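Local coordinates for putative Acetyltransferase from the GNAT family (Novosphingobium aromaticivorans DSM 12444, PDB 3EC4), which probably transfers an acyl group, most likely acetyl from acetyl-CoA as in other GNAT enzymes, to an acceptor that is not known, at residues A[10-15]-A[63-68]; A[28-33]-A[52-57]. All blocks are in the same frame, centred on the assembly; numbering follows the deposited sequence.

Contact 1 of 2, residues A[10-15]-A[63-68]; sequences RPVWNS and WLVEPE
Arg10 and Glu66 form a salt bridge that ties the start of helix 11-17 to strand 61-66, an outermost strand of the mixed sheet that carries the GNAT fold in this protein. Arg10 is the N-cap residue of the helix and presents its guanidinium side-on, one nitrogen to each carboxylate oxygen. Arg10 NE reaches Glu66 OE1 at 2.8 Å, using the syn lone pair of that oxygen, and Arg10 NH2 reaches Glu66 OE2 at 2.9 Å. The second bond is straight, with an N-H...O angle of 167°, yet it meets OE2 from above the carboxylate plane because the two flat groups are turned 42° against each other. A bend in the arginine chain at chi3 (68°) brings NE and NH2 round to face the glutamate. Trp13 CB covers one face of the guanidinium, 3.7 Å above its plane, while Glu66 and the carbonyl oxygen of Ala43, a second acceptor for NH2, take its N-H groups.

Beside the salt bridge the contact is apolar. Val65 points at the helix and is met by two residues of the first helical turn: the ring of Pro11 puts CG 3.9 Å from Val65 CG1, while CG2 of Val12 comes against Val65 CB. Both pairs cross at about a right angle. His196 of strand 192-198 touches Pro11 as well as Val65, and Ala42 of strand 41-43 touches Val12.

A water lies between the two segments. It accepts from the backbone N of Trp13 at 3.1 Å and probably donates to Val65 O, 2.8 Å away. Glu66 OE2, at 2.9 Å from the same water, is a weaker partner, and the water has too few protons to serve every acceptor within reach.

Contact 2 of 2, residues A[28-33]-A[52-57]; sequences GNLRRL and ASLLQG
Leu54 and Arg32 face each other between strand 30-32 and the loop segment 52-57, with both CB atoms directed at the opposite segment. The leucine does its touching with one branch: Leu54 CD2 lies 4.1 Å from Arg32 CB and 4.2 Å from Leu30 CD1, so it sits against both residues that the short strand turns to this side. Leu30 extends its CD1 further, to 3.3 Å from Ser53 OG, a close approach of a methyl to a hydroxyl whose hydrogen-bond partner is Gly50 O.

The arginine leaves the strand with CG anti to the backbone N (chi1 169°) and then bends at chi2. A water sits between its NE and the Leu54 carbonyl: it accepts from Arg32 NE at 2.8 Å, but its modelled distance of 2.4 Å to Leu54 O is too short to trust, so a water bridge here is doubtful. Arg32 NH1 is hydrogen-bonded to Gly38 O, which holds that end of the guanidinium.

This surface contact lays the loop between strands 41-43 and 61-66 over one side of the two-stranded antiparallel sheet 30-32/41-43: Ala41 touches both Arg32 and Leu54, and Ile62 of strand 61-66 packs on the same pair.

Overall arrangement
The centres of the two contacts are about 14 Å apart, on the same side of the chain's centre, and all four segments come from the N-terminal part of the protein. Along the chain the order is 10-15, 28-33, 52-57 and 63-68, so contact 2 falls wholly within the span that contact 1 closes. Helix 11-17 and strand 30-32 are successive elements, joined directly where Trp13 O lies 2.9 Å from Arg31 NH1, a probable hydrogen bond, with Arg31 also in a cation-pi contact with Trp13. Contact 1 is buried and sets the helix directly on edge strand 61-66 of the main mixed sheet; contact 2 lies further out, on the small two-stranded sheet, and meets the same strand through Ile62.

Contact 1 of 2, residues A[10-15]-A[63-68]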
ATOM      1  N   ARG A  10      -3.239  -9.203  -9.351  1.00 26.67           N
ATOM      2  CA  ARG A  10      -1.944  -9.523  -8.792  1.00 24.85           C
ATOM      3  C   ARG A  10      -1.121  -8.259  -8.688  1.00 24.64           C
ATOM      4  O   ARG A  10      -0.259  -8.003  -9.538  1.00 26.00           O
ATOM      5  CB  ARG A  10      -1.234 -10.569  -9.647  1.00 27.30           C
ATOM      6  CG  ARG A  10      -1.965 -11.913  -9.811  1.00 26.33           C
ATOM      7  CD  ARG A  10      -0.982 -13.002 -10.285  1.00 23.83           C
ATOM      8  NE  ARG A  10      -0.052 -13.258  -9.209  1.00 24.21           N
ATOM      9  CZ  ARG A  10       1.176 -13.760  -9.326  1.00 27.84           C
ATOM     10  NH1 ARG A  10       1.683 -14.124 -10.497  1.00 26.12           N
ATOM     11  NH2 ARG A  10       1.895 -13.897  -8.222  1.00 25.65           N
ATOM     12  N   PRO A  11      -1.458  -7.387  -7.719  1.00 25.58           N
ATOM     13  CA  PRO A  11      -0.906  -6.016  -7.741  1.00 25.71           C
ATOM     14  C   PRO A  11       0.592  -5.964  -7.456  1.00 25.81           C
ATOM     15  O   PRO A  11       1.294  -5.150  -8.038  1.00 25.61           O
ATOM     16  CB  PRO A  11      -1.764  -5.250  -6.708  1.00 27.62           C
ATOM     17  CG  PRO A  11      -2.462  -6.282  -5.919  1.00 28.10           C
ATOM     18  CD  PRO A  11      -2.422  -7.592  -6.638  1.00 27.19           C
ATOM     19  N   VAL A  12       1.098  -6.884  -6.652  1.00 24.67           N
ATOM     20  CA  VAL A  12       2.553  -6.944  -6.401  1.00 23.71           C
ATOM     21  C   VAL A  12       3.296  -7.435  -7.638  1.00 25.30           C
ATOM     22  O   VAL A  12       4.285  -6.829  -8.076  1.00 26.25           O
ATOM     23  CB  VAL A  12       2.880  -7.874  -5.175  1.00 20.86           C
ATOM     24  CG1 VAL A  12       4.395  -7.960  -4.975  1.00 23.32           C
ATOM     25  CG2 VAL A  12       2.172  -7.375  -3.936  1.00 26.32           C
ATOM     26  N   TRP A  13       2.853  -8.583  -8.154  1.00 24.94           N
ATOM     27  CA  TRP A  13       3.441  -9.171  -9.326  1.00 25.26           C
ATOM     28  C   TRP A  13       3.453  -8.166 -10.463  1.00 23.77           C
ATOM     29  O   TRP A  13       4.500  -7.889 -11.066  1.00 24.03           O
ATOM     30  CB  TRP A  13       2.708 -10.450  -9.698  1.00 26.88           C
ATOM     31  CG  TRP A  13       3.259 -11.171 -10.917  1.00 24.26           C
ATOM     32  CD1 TRP A  13       2.710 -11.178 -12.157  1.00 24.77           C
ATOM     33  CD2 TRP A  13       4.419 -12.023 -10.990  1.00 29.61           C
ATOM     34  NE1 TRP A  13       3.435 -11.966 -12.999  1.00 23.74           N
ATOM     35  CE2 TRP A  13       4.505 -12.489 -12.321  1.00 27.88           C
ATOM     36  CE3 TRP A  13       5.405 -12.408 -10.075  1.00 24.92           C
ATOM     37  CZ2 TRP A  13       5.534 -13.328 -12.765  1.00 30.69           C
ATOM     38  CZ3 TRP A  13       6.415 -13.245 -10.506  1.00 27.93           C
ATOM     39  CH2 TRP A  13       6.483 -13.682 -11.857  1.00 26.30           C
ATOM     40  N   ASN A  14       2.293  -7.566 -10.695  1.00 22.46           N
ATOM     41  CA  ASN A  14       2.132  -6.746 -11.871  1.00 23.40           C
ATOM     42  C   ASN A  14       2.852  -5.396 -11.769  1.00 22.50           C
ATOM     43  O   ASN A  14       3.426  -4.934 -12.746  1.00 23.60           O
ATOM     44  CB  ASN A  14       0.673  -6.612 -12.174  1.00 22.53           C
ATOM     45  CG  ASN A  14       0.087  -7.888 -12.734  1.00 25.46           C
ATOM     46  OD1 ASN A  14       0.788  -8.716 -13.359  1.00 22.98           O
ATOM     47  ND2 ASN A  14      -1.197  -8.044 -12.560  1.00 24.85           N
ATOM     48  N   SER A  15       2.862  -4.816 -10.574  1.00 22.33           N
ATOM     49  CA  SER A  15       3.592  -3.541 -10.380  1.00 23.05           C
ATOM     50  C   SER A  15       5.087  -3.752 -10.583  1.00 26.99           C
ATOM     51  O   SER A  15       5.739  -2.965 -11.246  1.00 24.24           O
ATOM     52  CB  SER A  15       3.289  -2.911  -9.003  1.00 25.74           C
ATOM     53  OG  SER A  15       3.709  -3.724  -7.927  1.00 25.40           O
ATOM     54  N   TRP A  63       5.404 -10.170   2.531  1.00 22.90           N
ATOM     55  CA  TRP A  63       3.988 -10.043   2.335  1.00 23.78           C
ATOM     56  C   TRP A  63       3.676 -10.263   0.879  1.00 25.91           C
ATOM     57  O   TRP A  63       4.319  -9.668  -0.012  1.00 26.31           O
ATOM     58  CB  TRP A  63       3.465  -8.655   2.691  1.00 23.95           C
ATOM     59  CG  TRP A  63       3.205  -8.427   4.132  1.00 22.29           C
ATOM     60  CD1 TRP A  63       4.009  -7.783   5.008  1.00 28.29           C
ATOM     61  CD2 TRP A  63       2.041  -8.818   4.858  1.00 24.07           C
ATOM     62  NE1 TRP A  63       3.427  -7.736   6.247  1.00 30.72           N
ATOM     63  CE2 TRP A  63       2.212  -8.360   6.185  1.00 30.06           C
ATOM     64  CE3 TRP A  63       0.874  -9.517   4.532  1.00 25.68           C
ATOM     65  CZ2 TRP A  63       1.275  -8.596   7.184  1.00 28.94           C
ATOM     66  CZ3 TRP A  63      -0.055  -9.745   5.544  1.00 23.72           C
ATOM     67  CH2 TRP A  63       0.159  -9.282   6.845  1.00 23.03           C
ATOM     68  N   LEU A  64       2.633 -11.064   0.676  1.00 25.21           N
ATOM     69  CA  LEU A  64       2.036 -11.338  -0.626  1.00 24.37           C
ATOM     70  C   LEU A  64       0.578 -10.849  -0.664  1.00 24.56           C
ATOM     71  O   LEU A  64      -0.141 -10.949   0.323  1.00 28.02           O
ATOM     72  CB  LEU A  64       2.110 -12.827  -0.941  1.00 25.23           C
ATOM     73  CG  LEU A  64       3.495 -13.458  -0.814  1.00 28.33           C
ATOM     74  CD1 LEU A  64       3.524 -14.334   0.408  1.00 26.69           C
ATOM     75  CD2 LEU A  64       3.865 -14.244  -2.091  1.00 27.79           C
ATOM     76  N   VAL A  65       0.190 -10.316  -1.802  1.00 24.11           N
ATOM     77  CA  VAL A  65      -1.173  -9.764  -2.032  1.00 25.33           C
ATOM     78  C   VAL A  65      -1.675 -10.460  -3.290  1.00 26.44           C
ATOM     79  O   VAL A  65      -1.169 -10.202  -4.393  1.00 26.21           O
ATOM     80  CB  VAL A  65      -1.199  -8.222  -2.152  1.00 25.60           C
ATOM     81  CG1 VAL A  65      -2.642  -7.752  -2.324  1.00 23.93           C
ATOM     82  CG2 VAL A  65      -0.567  -7.590  -0.890  1.00 27.94           C
ATOM     83  N   GLU A  66      -2.592 -11.407  -3.086  1.00 25.82           N
ATOM     84  CA  GLU A  66      -3.089 -12.286  -4.135  1.00 26.45           C
ATOM     85  C   GLU A  66      -4.570 -12.495  -3.972  1.00 25.89           C
ATOM     86  O   GLU A  66      -5.115 -12.137  -2.943  1.00 26.10           O
ATOM     87  CB  GLU A  66      -2.351 -13.613  -4.116  1.00 25.37           C
ATOM     88  CG  GLU A  66      -0.828 -13.468  -4.214  1.00 29.27           C
ATOM     89  CD  GLU A  66      -0.308 -13.092  -5.606  1.00 28.68           C
ATOM     90  OE1 GLU A  66      -1.072 -13.200  -6.582  1.00 28.09           O
ATOM     91  OE2 GLU A  66       0.891 -12.702  -5.743  1.00 26.65           O
ATOM     92  N   PRO A  67      -5.238 -13.085  -4.974  1.00 26.50           N
ATOM     93  CA  PRO A  67      -6.673 -13.333  -4.729  1.00 27.08           C
ATOM     94  C   PRO A  67      -6.947 -14.300  -3.534  1.00 28.07           C
ATOM     95  O   PRO A  67      -7.813 -14.010  -2.723  1.00 32.96           O
ATOM     96  CB  PRO A  67      -7.164 -13.885  -6.082  1.00 29.48           C
ATOM     97  CG  PRO A  67      -6.240 -13.290  -7.103  1.00 24.57           C
ATOM     98  CD  PRO A  67      -4.862 -13.364  -6.376  1.00 24.51           C
ATOM     99  N   GLU A  68      -6.140 -15.350  -3.379  1.00 29.06           N
ATOM    100  CA  GLU A  68      -6.336 -16.342  -2.331  1.00 27.38           C
ATOM    101  C   GLU A  68      -5.129 -16.391  -1.363  1.00 28.36           C
ATOM    102  O   GLU A  68      -4.050 -15.921  -1.710  1.00 27.41           O
ATOM    103  CB  GLU A  68      -6.532 -17.695  -2.996  1.00 32.03           C
ATOM    104  CG  GLU A  68      -7.712 -17.699  -3.950  1.00 34.85           C
ATOM    105  CD  GLU A  68      -9.042 -17.381  -3.252  1.00 45.43           C
ATOM    106  OE1 GLU A  68      -9.145 -17.630  -2.028  1.00 42.72           O
ATOM    107  OE2 GLU A  68      -9.982 -16.872  -3.929  1.00 51.92           O
TER
HETATM  108  O   HOH W   1       0.520  -9.960  -6.579  1.00 12.09           O

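Contact 2 of 2, residues A[28-33]-A[52-57]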
ATOM      1  N   GLY A  28      13.947 -13.618 -12.557  1.00 32.49           N
ATOM      2  CA  GLY A  28      13.338 -14.831 -13.060  1.00 30.50           C
ATOM      3  C   GLY A  28      11.881 -14.900 -12.697  1.00 28.85           C
ATOM      4  O   GLY A  28      11.114 -13.967 -12.964  1.00 32.57           O
ATOM      5  N   ASN A  29      11.490 -15.995 -12.052  1.00 26.44           N
ATOM      6  CA  ASN A  29      10.098 -16.176 -11.691  1.00 27.78           C
ATOM      7  C   ASN A  29       9.750 -15.691 -10.294  1.00 27.37           C
ATOM      8  O   ASN A  29       8.670 -16.002  -9.775  1.00 27.48           O
ATOM      9  CB  ASN A  29       9.693 -17.666 -11.807  1.00 29.45           C
ATOM     10  CG  ASN A  29       9.258 -18.032 -13.210  1.00 32.55           C
ATOM     11  OD1 ASN A  29       8.957 -17.145 -14.034  1.00 34.46           O
ATOM     12  ND2 ASN A  29       9.200 -19.330 -13.482  1.00 29.24           N
ATOM     13  N   LEU A  30      10.647 -14.908  -9.704  1.00 26.01           N
ATOM     14  CA  LEU A  30      10.359 -14.258  -8.431  1.00 24.72           C
ATOM     15  C   LEU A  30      10.481 -12.773  -8.608  1.00 24.77           C
ATOM     16  O   LEU A  30      11.350 -12.293  -9.340  1.00 24.87           O
ATOM     17  CB  LEU A  30      11.333 -14.746  -7.327  1.00 27.09           C
ATOM     18  CG  LEU A  30      11.185 -16.236  -6.957  1.00 30.97           C
ATOM     19  CD1 LEU A  30      12.275 -16.678  -5.965  1.00 32.33           C
ATOM     20  CD2 LEU A  30       9.803 -16.615  -6.428  1.00 34.47           C
ATOM     21  N   ARG A  31       9.585 -12.058  -7.959  1.00 23.03           N
ATOM     22  CA  ARG A  31       9.668 -10.603  -7.877  1.00 25.18           C
ATOM     23  C   ARG A  31       9.623 -10.186  -6.430  1.00 24.78           C
ATOM     24  O   ARG A  31       8.763 -10.641  -5.660  1.00 24.71           O
ATOM     25  CB  ARG A  31       8.552  -9.913  -8.682  1.00 23.03           C
ATOM     26  CG  ARG A  31       8.679 -10.229 -10.168  1.00 25.26           C
ATOM     27  CD  ARG A  31       7.565  -9.684 -11.027  1.00 24.38           C
ATOM     28  NE  ARG A  31       7.708 -10.247 -12.385  1.00 25.80           N
ATOM     29  CZ  ARG A  31       6.792 -10.158 -13.342  1.00 26.47           C
ATOM     30  NH1 ARG A  31       5.643  -9.507 -13.132  1.00 25.94           N
ATOM     31  NH2 ARG A  31       7.034 -10.712 -14.530  1.00 25.47           N
ATOM     32  N   ARG A  32      10.562  -9.317  -6.059  1.00 24.37           N
ATOM     33  CA  ARG A  32      10.699  -8.854  -4.670  1.00 25.66           C
ATOM     34  C   ARG A  32      10.906  -7.367  -4.642  1.00 25.04           C
ATOM     35  O   ARG A  32      11.773  -6.849  -5.323  1.00 24.46           O
ATOM     36  CB  ARG A  32      11.886  -9.579  -4.028  1.00 26.65           C
ATOM     37  CG  ARG A  32      12.359  -9.059  -2.658  1.00 32.41           C
ATOM     38  CD  ARG A  32      11.334  -9.389  -1.616  1.00 33.41           C
ATOM     39  NE  ARG A  32      11.727  -9.240  -0.188  1.00 31.57           N
ATOM     40  CZ  ARG A  32      11.470  -8.157   0.567  1.00 40.16           C
ATOM     41  NH1 ARG A  32      10.915  -7.042   0.053  1.00 27.16           N
ATOM     42  NH2 ARG A  32      11.790  -8.174   1.856  1.00 37.95           N
ATOM     43  N   LEU A  33      10.038  -6.657  -3.933  1.00 25.75           N
ATOM     44  CA  LEU A  33      10.184  -5.227  -3.808  1.00 22.28           C
ATOM     45  C   LEU A  33      11.493  -4.953  -3.057  1.00 24.37           C
ATOM     46  O   LEU A  33      11.845  -5.633  -2.076  1.00 25.50           O
ATOM     47  CB  LEU A  33       8.963  -4.626  -3.079  1.00 26.11           C
ATOM     48  CG  LEU A  33       8.925  -3.139  -2.722  1.00 25.30           C
ATOM     49  CD1 LEU A  33       8.918  -2.273  -3.951  1.00 24.67           C
ATOM     50  CD2 LEU A  33       7.738  -2.876  -1.769  1.00 23.19           C
ATOM     51  N   ALA A  52      10.711 -19.309  -0.668  1.00 25.32           N
ATOM     52  CA  ALA A  52      11.559 -19.610   0.470  1.00 28.22           C
ATOM     53  C   ALA A  52      12.953 -19.023   0.272  1.00 31.31           C
ATOM     54  O   ALA A  52      13.593 -18.582   1.223  1.00 30.90           O
ATOM     55  CB  ALA A  52      11.612 -21.122   0.733  1.00 27.31           C
ATOM     56  N   SER A  53      13.405 -18.991  -0.976  1.00 32.25           N
ATOM     57  CA  SER A  53      14.718 -18.454  -1.315  1.00 33.87           C
ATOM     58  C   SER A  53      14.823 -16.957  -1.020  1.00 34.35           C
ATOM     59  O   SER A  53      15.927 -16.454  -0.890  1.00 34.86           O
ATOM     60  CB  SER A  53      15.089 -18.779  -2.799  1.00 33.03           C
ATOM     61  OG  SER A  53      14.364 -17.967  -3.700  1.00 37.34           O
ATOM     62  N   LEU A  54      13.688 -16.247  -0.875  1.00 33.16           N
ATOM     63  CA  LEU A  54      13.696 -14.832  -0.496  1.00 36.58           C
ATOM     64  C   LEU A  54      13.773 -14.626   1.011  1.00 40.72           C
ATOM     65  O   LEU A  54      13.832 -13.477   1.455  1.00 44.59           O
ATOM     66  CB  LEU A  54      12.419 -14.127  -1.003  1.00 35.45           C
ATOM     67  CG  LEU A  54      12.034 -14.228  -2.483  1.00 34.82           C
ATOM     68  CD1 LEU A  54      10.592 -13.698  -2.742  1.00 28.23           C
ATOM     69  CD2 LEU A  54      13.051 -13.472  -3.308  1.00 33.80           C
ATOM     70  N   LEU A  55      13.762 -15.707   1.803  1.00 39.85           N
ATOM     71  CA  LEU A  55      13.730 -15.641   3.277  1.00 40.14           C
ATOM     72  C   LEU A  55      14.971 -16.269   3.965  1.00 47.45           C
ATOM     73  O   LEU A  55      14.913 -17.431   4.429  1.00 49.38           O
ATOM     74  CB  LEU A  55      12.486 -16.372   3.793  1.00 40.44           C
ATOM     75  CG  LEU A  55      11.147 -15.723   3.454  1.00 37.78           C
ATOM     76  CD1 LEU A  55      10.002 -16.569   3.985  1.00 43.26           C
ATOM     77  CD2 LEU A  55      11.081 -14.328   4.014  1.00 32.22           C
ATOM     78  N   GLN A  56      16.063 -15.507   4.089  1.00 49.65           N
ATOM     79  CA  GLN A  56      17.298 -16.061   4.697  1.00 50.57           C
ATOM     80  C   GLN A  56      17.494 -15.903   6.215  1.00 50.41           C
ATOM     81  O   GLN A  56      17.699 -16.908   6.925  1.00 51.83           O
ATOM     82  CB  GLN A  56      18.572 -15.546   4.002  1.00 50.64           C
ATOM     83  CG  GLN A  56      19.833 -16.296   4.506  1.00 47.83           C
ATOM     84  CD  GLN A  56      19.682 -17.831   4.412  1.00 53.95           C
ATOM     85  OE1 GLN A  56      19.268 -18.358   3.370  1.00 62.93           O
ATOM     86  NE2 GLN A  56      19.994 -18.541   5.502  1.00 44.67           N
ATOM     87  N   GLY A  57      17.550 -14.664   6.697  1.00 46.32           N
ATOM     88  CA  GLY A  57      17.649 -14.435   8.137  1.00 45.43           C
ATOM     89  C   GLY A  57      16.475 -15.057   8.894  1.00 44.08           C
ATOM     90  O   GLY A  57      15.347 -15.071   8.403  1.00 43.51           O
TER
HETATM   91  O   HOH W   2      13.506 -11.108   0.929  1.00 23.59           O